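Local coordinates for protein endoglucanase (Clostridium thermocellum, PDB 2YIK) that probably hydrolyses internal beta-1,4-glucosidic bonds of cellulose, as a family 9 glycoside hydrolase whose natural chain also carries a type I dockerin, at residues 280-285 / 299-304; 285-290 / 326-331; 308-313 / 320-325; 217-222 / 249-254; 228-233 / 290-295. All coordinates share one frame; numbering follows the deposited sequence.

Contact 1. Residues 280-285 / 299-304; sequences DDYCWA and LDEAFK. With CA (calcium ion), chain C.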
# COMPACT_ATOMS: atom_id res chain seq x y z
N ASP A 280 -7.66 12.16 5.11
CA ASP A 280 -6.25 11.77 5.19
C ASP A 280 -5.72 11.40 3.81
O ASP A 280 -4.62 11.81 3.44
CB ASP A 280 -6.07 10.61 6.16
CG ASP A 280 -6.95 9.44 5.83
OD1 ASP A 280 -8.15 9.67 5.59
OD2 ASP A 280 -6.44 8.30 5.83
N ASP A 281 -6.48 10.62 3.04
CA ASP A 281 -6.04 10.23 1.70
C ASP A 281 -5.93 11.47 0.80
O ASP A 281 -5.02 11.57 -0.02
CB ASP A 281 -7.05 9.27 1.05
CG ASP A 281 -7.37 8.07 1.93
OD1 ASP A 281 -6.51 7.19 2.11
OD2 ASP A 281 -8.51 8.04 2.42
N TYR A 282 -6.88 12.38 0.96
CA TYR A 282 -6.90 13.62 0.18
C TYR A 282 -5.63 14.42 0.47
O TYR A 282 -4.95 14.85 -0.46
CB TYR A 282 -8.15 14.43 0.56
CG TYR A 282 -8.42 15.62 -0.34
CD1 TYR A 282 -9.03 15.45 -1.59
CD2 TYR A 282 -8.06 16.91 0.05
CE1 TYR A 282 -9.28 16.55 -2.42
CE2 TYR A 282 -8.30 18.01 -0.77
CZ TYR A 282 -8.90 17.82 -2.01
OH TYR A 282 -9.12 18.90 -2.83
N CYS A 283 -5.30 14.59 1.75
CA CYS A 283 -4.11 15.33 2.14
C CYS A 283 -2.82 14.63 1.73
O CYS A 283 -1.85 15.28 1.35
CB CYS A 283 -4.12 15.58 3.66
SG CYS A 283 -5.41 16.75 4.17
N TRP A 284 -2.83 13.30 1.80
CA TRP A 284 -1.70 12.45 1.41
C TRP A 284 -1.39 12.69 -0.08
O TRP A 284 -0.25 12.92 -0.46
CB TRP A 284 -2.12 10.99 1.69
CG TRP A 284 -1.27 9.84 1.17
CD1 TRP A 284 -1.70 8.84 0.36
CD2 TRP A 284 0.05 9.46 1.60
NE1 TRP A 284 -0.75 7.85 0.26
CE2 TRP A 284 0.33 8.20 1.02
CE3 TRP A 284 1.02 10.05 2.43
CZ2 TRP A 284 1.54 7.52 1.23
CZ3 TRP A 284 2.22 9.37 2.64
CH2 TRP A 284 2.46 8.11 2.05
N ALA A 285 -2.43 12.66 -0.92
CA ALA A 285 -2.26 12.90 -2.36
C ALA A 285 -1.79 14.34 -2.60
O ALA A 285 -0.87 14.58 -3.38
CB ALA A 285 -3.58 12.66 -3.08
N LEU A 299 -0.55 22.47 -1.83
CA LEU A 299 -0.19 22.67 -0.44
C LEU A 299 -1.37 23.34 0.28
O LEU A 299 -1.63 23.04 1.45
CB LEU A 299 1.05 23.54 -0.31
CG LEU A 299 1.69 23.53 1.08
CD1 LEU A 299 2.16 22.11 1.44
CD2 LEU A 299 2.87 24.51 1.10
N ASP A 300 -2.07 24.23 -0.42
CA ASP A 300 -3.23 24.91 0.16
C ASP A 300 -4.34 23.91 0.44
O ASP A 300 -5.06 24.03 1.43
CB ASP A 300 -3.78 25.99 -0.79
CG ASP A 300 -2.89 27.22 -0.87
OD1 ASP A 300 -2.14 27.49 0.09
OD2 ASP A 300 -2.96 27.93 -1.90
N GLU A 301 -4.49 22.92 -0.44
CA GLU A 301 -5.52 21.91 -0.23
C GLU A 301 -5.12 21.01 0.94
O GLU A 301 -5.98 20.61 1.73
CB GLU A 301 -5.72 21.08 -1.50
CG GLU A 301 -6.51 21.80 -2.59
CD GLU A 301 -7.88 22.24 -2.10
OE1 GLU A 301 -8.73 21.38 -1.78
OE2 GLU A 301 -8.11 23.46 -2.02
N ALA A 302 -3.83 20.71 1.05
CA ALA A 302 -3.36 19.87 2.14
C ALA A 302 -3.59 20.58 3.47
O ALA A 302 -4.10 19.99 4.43
CB ALA A 302 -1.89 19.54 1.96
N PHE A 303 -3.22 21.86 3.53
CA PHE A 303 -3.38 22.64 4.74
C PHE A 303 -4.84 22.83 5.14
O PHE A 303 -5.14 22.92 6.32
CB PHE A 303 -2.70 24.01 4.60
CG PHE A 303 -1.19 23.96 4.62
CD1 PHE A 303 -0.52 22.80 4.99
CD2 PHE A 303 -0.45 25.10 4.32
CE1 PHE A 303 0.88 22.76 5.05
CE2 PHE A 303 0.95 25.08 4.38
CZ PHE A 303 1.62 23.91 4.75
N LYS A 304 -5.73 22.87 4.16
CA LYS A 304 -7.16 23.04 4.42
C LYS A 304 -7.77 21.88 5.22
O LYS A 304 -8.64 22.08 6.06
CB LYS A 304 -7.91 23.21 3.10
CG LYS A 304 -9.40 23.54 3.22
CD LYS A 304 -10.05 23.84 1.85
CE LYS A 304 -9.31 24.97 1.11
NZ LYS A 304 -9.89 25.32 -0.24
CA CA C . -8.78 7.28 4.89
O HOH W 1 -7.02 5.53 4.14
O HOH W 2 -10.43 5.32 5.22
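Tyr282 and Glu301 meet at the ends of their side chains. The phenol ring and the carboxylate are turned almost perpendicular, 85° apart. Glu301 OE1 sits at the ring edge, in the ring plane. Tyr282 OH donates to Glu301 OE1 over 2.7 Å. The donor comes in on the anti side of that oxygen, 25° out of the carboxylate plane. Tyr282 reaches it because its CG lies anti to the backbone N (chi1 -170°), which carries the ring out towards helix 296-305. The Glu301 chain bends at chi2 and brings its carboxylate to the hydroxyl. The other oxygen is held one turn further along its own helix. Lys304 NZ makes a salt bridge with Glu301 OE2 at 3.1 Å, on the syn side. Beside this bond the helices come close at Cys283 and Ala302. The CA atoms of Cys283 and Ala302 are 4.6 Å apart, and Cys283 SG lies 3.5 Å from Ala302 O. Phe252 of helix 238-257 stacks on the Tyr282 ring.

Asp280 and Asp281 belong to the same helix but serve a calcium ion instead. Asp280 binds it through both OD1 and OD2, and Asp281 OD2 lies 2.6 Å from the calcium ion. Two waters and Lys277 O complete the ligands. Water 1 also donates to Asp281 OD1. One helix start thus carries a metal site and a contact between consecutive helices of the (alpha/alpha)6 barrel expected of family 9. The carboxylate of Glu301 is gripped at both oxygens, by a neutral hydroxyl and a cation. This fixes its rotation and probably favours its ionised form.

Contact 2. Residues 285-290 / 326-331; sequences AAAWLY and ACILAE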
# COMPACT_ATOMS: atom_id res chain seq x y z
N ALA A 285 -2.43 12.66 -0.92
CA ALA A 285 -2.26 12.90 -2.36
C ALA A 285 -1.79 14.34 -2.60
O ALA A 285 -0.87 14.58 -3.38
CB ALA A 285 -3.58 12.66 -3.08
N ALA A 286 -2.42 15.29 -1.91
CA ALA A 286 -2.08 16.70 -2.06
C ALA A 286 -0.62 16.96 -1.71
O ALA A 286 0.08 17.68 -2.43
CB ALA A 286 -2.99 17.56 -1.18
N ALA A 287 -0.16 16.38 -0.60
CA ALA A 287 1.23 16.56 -0.18
C ALA A 287 2.19 16.03 -1.23
O ALA A 287 3.17 16.68 -1.57
CB ALA A 287 1.47 15.86 1.15
N TRP A 288 1.91 14.84 -1.75
CA TRP A 288 2.76 14.25 -2.77
C TRP A 288 2.73 15.04 -4.07
O TRP A 288 3.74 15.15 -4.76
CB TRP A 288 2.36 12.80 -3.05
CG TRP A 288 2.90 11.84 -2.04
CD1 TRP A 288 2.21 11.24 -1.02
CD2 TRP A 288 4.25 11.37 -1.94
NE1 TRP A 288 3.04 10.43 -0.29
CE2 TRP A 288 4.30 10.49 -0.83
CE3 TRP A 288 5.41 11.60 -2.68
CZ2 TRP A 288 5.48 9.84 -0.45
CZ3 TRP A 288 6.59 10.96 -2.30
CH2 TRP A 288 6.61 10.09 -1.19
N LEU A 289 1.57 15.58 -4.40
CA LEU A 289 1.44 16.38 -5.61
C LEU A 289 2.21 17.70 -5.49
O LEU A 289 2.71 18.22 -6.48
CB LEU A 289 -0.03 16.63 -5.94
CG LEU A 289 -0.69 15.43 -6.64
CD1 LEU A 289 -2.20 15.57 -6.60
CD2 LEU A 289 -0.19 15.34 -8.08
N TYR A 290 2.31 18.23 -4.27
CA TYR A 290 3.06 19.48 -4.11
C TYR A 290 4.53 19.13 -4.28
O TYR A 290 5.28 19.86 -4.92
CB TYR A 290 2.85 20.11 -2.73
CG TYR A 290 3.66 21.38 -2.56
CD1 TYR A 290 3.24 22.59 -3.11
CD2 TYR A 290 4.90 21.36 -1.91
CE1 TYR A 290 4.02 23.75 -3.02
CE2 TYR A 290 5.69 22.50 -1.81
CZ TYR A 290 5.25 23.69 -2.36
OH TYR A 290 6.03 24.81 -2.25
N ALA A 326 1.78 13.42 7.42
CA ALA A 326 2.57 14.31 8.26
C ALA A 326 4.04 14.26 7.88
O ALA A 326 4.70 15.29 7.87
CB ALA A 326 2.40 13.93 9.73
N CYS A 327 4.54 13.06 7.57
CA CYS A 327 5.94 12.91 7.18
C CYS A 327 6.25 13.69 5.90
O CYS A 327 7.27 14.37 5.81
CB CYS A 327 6.27 11.42 6.95
SG CYS A 327 6.40 10.41 8.43
N ILE A 328 5.36 13.58 4.92
CA ILE A 328 5.59 14.27 3.66
C ILE A 328 5.52 15.78 3.81
O ILE A 328 6.35 16.50 3.26
CB ILE A 328 4.60 13.78 2.57
CG1 ILE A 328 4.67 12.25 2.47
CG2 ILE A 328 4.93 14.43 1.22
CD1 ILE A 328 6.06 11.74 2.22
N LEU A 329 4.53 16.26 4.56
CA LEU A 329 4.40 17.70 4.80
C LEU A 329 5.64 18.20 5.54
O LEU A 329 6.10 19.32 5.30
CB LEU A 329 3.13 18.00 5.61
CG LEU A 329 1.82 17.87 4.83
CD1 LEU A 329 0.63 18.13 5.75
CD2 LEU A 329 1.81 18.87 3.67
N ALA A 330 6.20 17.38 6.41
CA ALA A 330 7.39 17.79 7.15
C ALA A 330 8.60 17.84 6.21
O ALA A 330 9.43 18.74 6.32
CB ALA A 330 7.65 16.84 8.30
N GLU A 331 8.70 16.88 5.30
CA GLU A 331 9.81 16.85 4.35
C GLU A 331 9.68 18.05 3.41
O GLU A 331 10.67 18.63 3.00
CB GLU A 331 9.83 15.54 3.56
CG GLU A 331 10.09 14.32 4.43
CD GLU A 331 10.07 13.00 3.67
OE1 GLU A 331 10.21 12.99 2.43
OE2 GLU A 331 9.92 11.95 4.33
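Ile328 CG1 lies anti to its carbonyl carbon (chi1 -54°), while CG2 lies anti to the backbone N. The two branches therefore divide between two neighbours on helix 279-293. Trp288 has a chi1 of -81°, which swings its indole towards helix 322-336. Ile328 CD1 comes over one face of that indole, near the rim, and is 3.3 Å from Trp288 CZ2. Ile328 CG1 follows, 3.7 Å from Trp288 NE1. The two side chains cross at about a right angle. The CG2 branch turns to the Ala287 methyl, with Ile328 CG2 and Ala287 CB 3.7 Å apart. Leu329 adds a second methyl to the alanine, its CD2 3.9 Å from Ala287 CB.

The helix segments run in nearly the same direction, at 27°, with their axes 9.1 Å apart. The small Ala287 faces the isoleucine and leucine. Trp136 of helix 124-140 also touches both Trp288 and Ile328, and Trp284 meets the Trp288 ring edge-to-face. This is packing between helices of the (alpha/alpha)6 barrel expected of family 9. All four touching residues are buried and the contact is apolar, made almost wholly by carbon atoms, so it rests on dispersion and burial of apolar surface.

Contact 3. Residues 308-313 / 320-325; sequences YYAPPG and DVWSGT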
# COMPACT_ATOMS: atom_id res chain seq x y z
N TYR A 308 -3.64 18.16 12.25
CA TYR A 308 -2.35 18.17 12.95
C TYR A 308 -2.37 17.28 14.18
O TYR A 308 -1.32 16.82 14.64
CB TYR A 308 -2.01 19.61 13.35
CG TYR A 308 -0.65 19.82 13.97
CD1 TYR A 308 0.50 19.86 13.18
CD2 TYR A 308 -0.52 20.04 15.34
CE1 TYR A 308 1.75 20.12 13.75
CE2 TYR A 308 0.72 20.29 15.92
CZ TYR A 308 1.85 20.33 15.11
OH TYR A 308 3.08 20.61 15.67
N TYR A 309 -3.56 17.03 14.72
CA TYR A 309 -3.71 16.22 15.93
C TYR A 309 -3.82 14.72 15.68
O TYR A 309 -3.72 13.93 16.61
CB TYR A 309 -4.94 16.70 16.71
CG TYR A 309 -4.91 18.20 16.96
CD1 TYR A 309 -3.82 18.80 17.58
CD2 TYR A 309 -5.95 19.02 16.49
CE1 TYR A 309 -3.74 20.20 17.73
CE2 TYR A 309 -5.88 20.42 16.64
CZ TYR A 309 -4.77 21.00 17.26
OH TYR A 309 -4.69 22.38 17.37
N ALA A 310 -3.99 14.33 14.42
CA ALA A 310 -4.16 12.92 14.08
C ALA A 310 -2.94 11.99 14.03
O ALA A 310 -2.99 10.87 14.54
CB ALA A 310 -4.93 12.81 12.76
N PRO A 311 -1.82 12.43 13.44
CA PRO A 311 -0.66 11.54 13.38
C PRO A 311 -0.30 10.65 14.57
O PRO A 311 -0.13 9.45 14.41
CB PRO A 311 0.48 12.47 13.00
CG PRO A 311 -0.19 13.47 12.11
CD PRO A 311 -1.48 13.76 12.89
N PRO A 312 -0.21 11.22 15.78
CA PRO A 312 0.16 10.43 16.97
C PRO A 312 -0.80 9.36 17.45
O PRO A 312 -0.42 8.45 18.20
CB PRO A 312 0.37 11.49 18.05
CG PRO A 312 0.43 12.80 17.32
CD PRO A 312 -0.48 12.62 16.15
N GLY A 313 -2.04 9.49 16.99
CA GLY A 313 -3.12 8.60 17.39
C GLY A 313 -3.05 7.14 17.05
O GLY A 313 -3.02 6.30 17.95
N ASP A 320 -5.92 4.67 7.38
CA ASP A 320 -5.47 5.92 8.00
C ASP A 320 -4.04 6.26 7.58
O ASP A 320 -3.08 5.68 8.09
CB ASP A 320 -5.53 5.83 9.52
CG ASP A 320 -5.28 7.17 10.19
OD1 ASP A 320 -4.47 7.97 9.67
OD2 ASP A 320 -5.88 7.42 11.25
N VAL A 321 -3.91 7.22 6.68
CA VAL A 321 -2.60 7.61 6.20
C VAL A 321 -2.18 9.00 6.71
O VAL A 321 -1.37 9.68 6.09
CB VAL A 321 -2.54 7.57 4.65
CG1 VAL A 321 -2.75 6.13 4.18
CG2 VAL A 321 -3.60 8.51 4.04
N TRP A 322 -2.73 9.40 7.85
CA TRP A 322 -2.39 10.70 8.44
C TRP A 322 -0.90 10.78 8.82
O TRP A 322 -0.27 11.81 8.61
CB TRP A 322 -3.24 10.99 9.69
CG TRP A 322 -4.62 11.56 9.43
CD1 TRP A 322 -5.80 11.10 9.93
CD2 TRP A 322 -4.95 12.74 8.66
NE1 TRP A 322 -6.85 11.89 9.51
CE2 TRP A 322 -6.36 12.89 8.72
CE3 TRP A 322 -4.20 13.64 7.89
CZ2 TRP A 322 -7.02 13.96 8.08
CZ3 TRP A 322 -4.86 14.70 7.26
CH2 TRP A 322 -6.26 14.83 7.34
N SER A 323 -0.35 9.71 9.38
CA SER A 323 1.05 9.74 9.79
C SER A 323 1.98 9.84 8.59
O SER A 323 2.98 10.53 8.64
CB SER A 323 1.41 8.52 10.65
OG SER A 323 1.09 7.31 10.02
N GLY A 324 1.63 9.16 7.50
CA GLY A 324 2.45 9.24 6.31
C GLY A 324 2.37 10.66 5.76
O GLY A 324 3.37 11.24 5.34
N THR A 325 1.16 11.21 5.78
CA THR A 325 0.92 12.57 5.30
C THR A 325 1.79 13.55 6.09
O THR A 325 2.47 14.39 5.51
CB THR A 325 -0.58 12.96 5.45
OG1 THR A 325 -1.37 12.10 4.63
CG2 THR A 325 -0.81 14.40 5.03
O HOH W 3 -4.81 9.05 13.06
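Ala310 and Trp322 make the main apolar contact. The alanine methyl lies over the face of the indole. Ala310 CB is 3.7 Å from the centroid of the Trp322 five-membered ring and 23° off its normal, a CH-pi contact. The closest ring atom is Trp322 CD1, 3.4 Å from Ala310 CB. Trp322 has its CG anti to the carbonyl carbon (chi1 -83°), and this turns a face of the indole to the methyl. Pro311 packs beside the backbone of the helix start, with its CG 3.9 Å from Trp322 O. The CA atoms of Pro311 and Ser323 are 4.4 Å apart.

Water 3 is the polar link between the segments. It lies between Ala310 O and Asp320 OD2, close enough to bond to each. Other polar bonds lie within 320-325 and shape the helix start. Asp320 OD1 accepts from Trp322 N at 2.9 Å, nearly along the C-O axis. This is an Asx turn just before the helix. Val321 O takes two donors from Thr325, OG1 and the backbone N, on opposite faces of its plane. Charge is added by Lys277, which makes a salt bridge with Asp320 OD2.

The loop after helix 296-305 is thus folded back on the start of helix 322-336. Helix 279-293 flanks that start, where Asp280 bonds to Val321 N. Helix 363-373 touches Pro311 and Ser323.

Contact 4. Residues 217-222 / 249-254; sequences DIISAT and KALFDF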
# COMPACT_ATOMS: atom_id res chain seq x y z
N ASP A 217 -12.03 9.08 -0.91
CA ASP A 217 -10.94 8.36 -0.28
C ASP A 217 -10.15 7.51 -1.27
O ASP A 217 -8.92 7.62 -1.33
CB ASP A 217 -11.47 7.50 0.89
CG ASP A 217 -12.51 6.48 0.46
OD1 ASP A 217 -13.26 6.76 -0.50
OD2 ASP A 217 -12.58 5.40 1.09
N ILE A 218 -10.82 6.67 -2.06
CA ILE A 218 -10.12 5.83 -3.03
C ILE A 218 -9.50 6.63 -4.17
O ILE A 218 -8.40 6.33 -4.61
CB ILE A 218 -11.05 4.73 -3.64
CG1 ILE A 218 -11.39 3.66 -2.60
CG2 ILE A 218 -10.37 4.06 -4.82
CD1 ILE A 218 -12.39 4.11 -1.60
N ILE A 219 -10.21 7.65 -4.66
CA ILE A 219 -9.70 8.48 -5.75
C ILE A 219 -8.38 9.13 -5.30
O ILE A 219 -7.39 9.10 -6.03
CB ILE A 219 -10.71 9.60 -6.16
CG1 ILE A 219 -11.89 9.02 -6.97
CG2 ILE A 219 -10.04 10.58 -7.11
CD1 ILE A 219 -12.38 7.71 -6.47
N SER A 220 -8.38 9.70 -4.10
CA SER A 220 -7.20 10.36 -3.56
C SER A 220 -6.07 9.38 -3.26
O SER A 220 -4.91 9.66 -3.54
CB SER A 220 -7.55 11.13 -2.28
OG SER A 220 -8.47 12.17 -2.56
N ALA A 221 -6.41 8.22 -2.69
CA ALA A 221 -5.40 7.22 -2.37
C ALA A 221 -4.69 6.83 -3.65
O ALA A 221 -3.47 6.67 -3.67
CB ALA A 221 -6.04 6.00 -1.72
N THR A 222 -5.46 6.70 -4.73
CA THR A 222 -4.89 6.33 -6.02
C THR A 222 -4.04 7.46 -6.62
O THR A 222 -2.96 7.20 -7.14
CB THR A 222 -5.99 5.94 -7.04
OG1 THR A 222 -6.80 4.90 -6.49
CG2 THR A 222 -5.35 5.44 -8.34
N LYS A 249 -2.82 14.06 -11.21
CA LYS A 249 -3.46 15.38 -11.14
C LYS A 249 -4.93 15.33 -11.54
O LYS A 249 -5.75 16.03 -10.96
CB LYS A 249 -2.75 16.36 -12.08
CG LYS A 249 -1.32 16.73 -11.73
CD LYS A 249 -0.70 17.41 -12.95
CE LYS A 249 0.44 18.34 -12.60
NZ LYS A 249 0.95 19.06 -13.83
N ALA A 250 -5.25 14.51 -12.54
CA ALA A 250 -6.63 14.38 -13.01
C ALA A 250 -7.50 13.75 -11.94
O ALA A 250 -8.61 14.20 -11.68
CB ALA A 250 -6.67 13.54 -14.29
N LEU A 251 -6.99 12.69 -11.32
CA LEU A 251 -7.73 12.02 -10.26
C LEU A 251 -7.93 13.00 -9.10
O LEU A 251 -9.04 13.14 -8.59
CB LEU A 251 -6.98 10.77 -9.80
CG LEU A 251 -7.07 9.58 -10.76
CD1 LEU A 251 -5.98 8.56 -10.46
CD2 LEU A 251 -8.45 8.95 -10.65
N PHE A 252 -6.87 13.70 -8.70
CA PHE A 252 -6.99 14.66 -7.60
C PHE A 252 -8.01 15.74 -7.92
O PHE A 252 -8.78 16.15 -7.05
CB PHE A 252 -5.66 15.33 -7.28
CG PHE A 252 -5.71 16.20 -6.04
CD1 PHE A 252 -5.50 15.65 -4.77
CD2 PHE A 252 -6.01 17.56 -6.14
CE1 PHE A 252 -5.60 16.45 -3.62
CE2 PHE A 252 -6.11 18.36 -5.00
CZ PHE A 252 -5.90 17.80 -3.73
N ASP A 253 -8.03 16.20 -9.17
CA ASP A 253 -8.97 17.23 -9.57
C ASP A 253 -10.41 16.72 -9.49
O ASP A 253 -11.32 17.47 -9.15
CB ASP A 253 -8.68 17.71 -11.00
CG ASP A 253 -9.37 19.02 -11.31
OD1 ASP A 253 -9.11 20.00 -10.58
OD2 ASP A 253 -10.16 19.07 -12.27
N PHE A 254 -10.59 15.45 -9.81
CA PHE A 254 -11.89 14.81 -9.75
C PHE A 254 -12.32 14.78 -8.27
O PHE A 254 -13.46 15.09 -7.94
CB PHE A 254 -11.79 13.40 -10.33
CG PHE A 254 -13.05 12.58 -10.22
CD1 PHE A 254 -13.35 11.90 -9.04
CD2 PHE A 254 -13.93 12.48 -11.30
CE1 PHE A 254 -14.49 11.10 -8.93
CE2 PHE A 254 -15.09 11.68 -11.20
CZ PHE A 254 -15.37 10.99 -10.02
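Ile218 O is gripped by two donors from Thr222, one turn on. Thr222 OG1 donates to Ile218 O at 2.9 Å, tilted 30° from the carbonyl plane, and Thr222 N reaches the same oxygen from the opposite face at 3.0 Å. With OG1 so engaged, the Thr222 methyl is left to face helix 238-257. Thr222 CG2 meets Leu251 CD1 at 3.8 Å.

Ile219 points toward the partner helix, and its two branches part. Ile219 CG2 rests against the backbone, 3.1 Å from Leu251 O, which is close packing for a methyl. Ile219 CG2 also lies 4.1 Å from Leu251 CB. Ile219 CG1 goes to Phe254, 3.8 Å from Phe254 CD1. The isoleucine and the phenylalanine cross at about a right angle.

Helices 216-233 and 238-257 form a helical hairpin, as in the (alpha/alpha)6 barrel of family 9. Their segments run antiparallel at 156° with axes 8.5 Å apart. Phe254 has CG anti to the backbone N (chi1 175°), which lays its ring beside Ile219. Strand 206-209 touches both through Ile209. On strand 177-184, Phe180 touches Thr222 and Val177 touches Phe254. Asp217, at the start of the first segment, bonds through OD1 to Val263 N and through OD2 to Ser275 OG.

Contact 5. Residues 228-233 / 290-295; sequences INYMNF and YLATQN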
# COMPACT_ATOMS: atom_id res chain seq x y z
N ILE A 228 3.50 9.51 -6.49
CA ILE A 228 4.71 8.87 -5.98
C ILE A 228 5.43 8.17 -7.14
O ILE A 228 6.66 8.16 -7.19
CB ILE A 228 4.36 7.83 -4.88
CG1 ILE A 228 3.85 8.58 -3.63
CG2 ILE A 228 5.58 6.97 -4.54
CD1 ILE A 228 3.23 7.69 -2.60
N ASN A 229 4.66 7.60 -8.07
CA ASN A 229 5.22 6.91 -9.22
C ASN A 229 6.02 7.92 -10.04
O ASN A 229 7.10 7.62 -10.54
CB ASN A 229 4.11 6.30 -10.08
CG ASN A 229 4.55 5.04 -10.81
OD1 ASN A 229 4.15 4.79 -11.95
ND2 ASN A 229 5.37 4.24 -10.15
N TYR A 230 5.48 9.13 -10.17
CA TYR A 230 6.17 10.18 -10.90
C TYR A 230 7.50 10.44 -10.19
O TYR A 230 8.56 10.47 -10.82
CB TYR A 230 5.35 11.46 -10.93
CG TYR A 230 6.18 12.69 -11.24
CD1 TYR A 230 6.52 13.03 -12.55
CD2 TYR A 230 6.67 13.48 -10.21
CE1 TYR A 230 7.35 14.13 -12.82
CE2 TYR A 230 7.50 14.58 -10.46
CZ TYR A 230 7.82 14.90 -11.77
OH TYR A 230 8.62 16.00 -12.00
N MET A 231 7.44 10.63 -8.87
CA MET A 231 8.63 10.91 -8.08
C MET A 231 9.69 9.83 -8.25
O MET A 231 10.89 10.12 -8.28
CB MET A 231 8.29 11.05 -6.59
CG MET A 231 7.48 12.28 -6.21
SD MET A 231 8.21 13.86 -6.70
CE MET A 231 9.60 14.00 -5.60
N ASN A 232 9.25 8.58 -8.36
CA ASN A 232 10.16 7.44 -8.50
C ASN A 232 10.74 7.26 -9.91
O ASN A 232 11.82 6.70 -10.06
CB ASN A 232 9.45 6.15 -8.07
CG ASN A 232 9.33 6.01 -6.55
OD1 ASN A 232 8.40 5.39 -6.05
ND2 ASN A 232 10.29 6.58 -5.83
N PHE A 233 10.03 7.74 -10.93
CA PHE A 233 10.49 7.57 -12.30
C PHE A 233 10.87 8.82 -13.09
O PHE A 233 11.34 8.71 -14.22
CB PHE A 233 9.43 6.82 -13.10
CG PHE A 233 9.30 5.37 -12.73
CD1 PHE A 233 10.21 4.43 -13.20
CD2 PHE A 233 8.28 4.96 -11.87
CE1 PHE A 233 10.11 3.08 -12.82
CE2 PHE A 233 8.17 3.62 -11.49
CZ PHE A 233 9.08 2.68 -11.96
N TYR A 290 2.31 18.23 -4.27
CA TYR A 290 3.06 19.48 -4.11
C TYR A 290 4.53 19.13 -4.28
O TYR A 290 5.28 19.86 -4.92
CB TYR A 290 2.85 20.11 -2.73
CG TYR A 290 3.66 21.38 -2.56
CD1 TYR A 290 3.24 22.59 -3.11
CD2 TYR A 290 4.90 21.36 -1.91
CE1 TYR A 290 4.02 23.75 -3.02
CE2 TYR A 290 5.69 22.50 -1.81
CZ TYR A 290 5.25 23.69 -2.36
OH TYR A 290 6.03 24.81 -2.25
N LEU A 291 4.93 17.99 -3.71
CA LEU A 291 6.30 17.53 -3.80
C LEU A 291 6.68 17.34 -5.28
O LEU A 291 7.79 17.66 -5.69
CB LEU A 291 6.44 16.21 -3.03
CG LEU A 291 7.79 15.81 -2.42
CD1 LEU A 291 8.36 16.96 -1.61
CD2 LEU A 291 7.59 14.58 -1.52
N ALA A 292 5.73 16.85 -6.07
CA ALA A 292 5.96 16.60 -7.48
C ALA A 292 5.92 17.83 -8.38
O ALA A 292 6.64 17.91 -9.37
CB ALA A 292 4.95 15.56 -7.99
N THR A 293 5.08 18.79 -8.03
CA THR A 293 4.89 19.98 -8.88
C THR A 293 5.28 21.38 -8.40
O THR A 293 5.53 22.28 -9.21
CB THR A 293 3.37 20.14 -9.29
OG1 THR A 293 2.56 20.31 -8.10
CG2 THR A 293 2.87 18.91 -10.04
N GLN A 294 5.39 21.52 -7.08
CA GLN A 294 5.59 22.78 -6.32
C GLN A 294 4.49 23.83 -6.64
O GLN A 294 4.66 25.04 -6.44
CB GLN A 294 7.07 23.32 -6.39
CG GLN A 294 8.06 22.29 -5.81
CD GLN A 294 8.81 21.56 -6.90
OE1 GLN A 294 9.87 22.01 -7.35
NE2 GLN A 294 8.24 20.45 -7.39
N ASN A 295 3.33 23.32 -7.06
CA ASN A 295 2.14 24.13 -7.32
C ASN A 295 1.50 24.38 -5.92
O ASN A 295 0.95 23.45 -5.26
CB ASN A 295 1.13 23.37 -8.22
CG ASN A 295 -0.11 24.21 -8.60
OD1 ASN A 295 -0.50 25.19 -7.91
ND2 ASN A 295 -0.76 23.81 -9.69
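Ala292 is the tight point of this contact, met by both Tyr230 and Met231. Its methyl meets the tyrosine ring, with Ala292 CB 3.5 Å from Tyr230 CD2. The ring is set there by a chi1 of 160°, which puts CG opposite the backbone N. Met231 comes up beside it. The methionine chain is bent at both chi2 and chi3, so its sulfur curls over the alanine backbone. Met231 SD is 3.6 Å from Ala292 CA. The terminal methyl goes on to Leu291, where Met231 CE lies 4.1 Å from Leu291 CG. These two side chains cross at about a right angle. Leu291 also packs on Ile328 and Ile332 of helix 322-336, and Met231 on Tyr139 of helix 124-140.

Beyond Ala292 the contact thins out. Tyr230 is only partly buried, and so is Thr293, whose CB points away from helix 216-233. Gln294 and Asn295 are exposed to solvent and do not touch that helix. Here the chain leaves helix 279-293. Gln294 takes a positive phi of 55°. Thr293 OG1 accepts from Asn295 N at 3.3 Å, an ST turn. The Asn295 side chain then caps the next helix through His297 N.

The C-terminal ends of two helices are thus packed through apolar side chains, with a capped turn on the open side. Such packing of neighbouring helices is what the (alpha/alpha)6 barrel of family 9 glycoside hydrolases is built from.

Overall arrangement
From the N terminus, contact 4 comes first and closes the turn between helices 216-233 and 238-257. Contact 5 starts further along helix 216-233 and crosses contact 4. It closes the long run that holds helix 238-257 and ties helix 216-233 to the end of helix 279-293. Contact 1 closes the short link between helices 279-293 and 296-305, and crosses contact 5. Contact 2 links helix 279-293 to helix 322-336. It crosses contacts 1 and 5, and shares Ala285 with contact 1 and Tyr290 with contact 5. Contact 3, nested within the loop that contact 2 closes, closes the loop before helix 322-336. Helix 279-293 is common to contacts 1, 2 and 5. Contact 3 touches neither contact 4 nor contact 5.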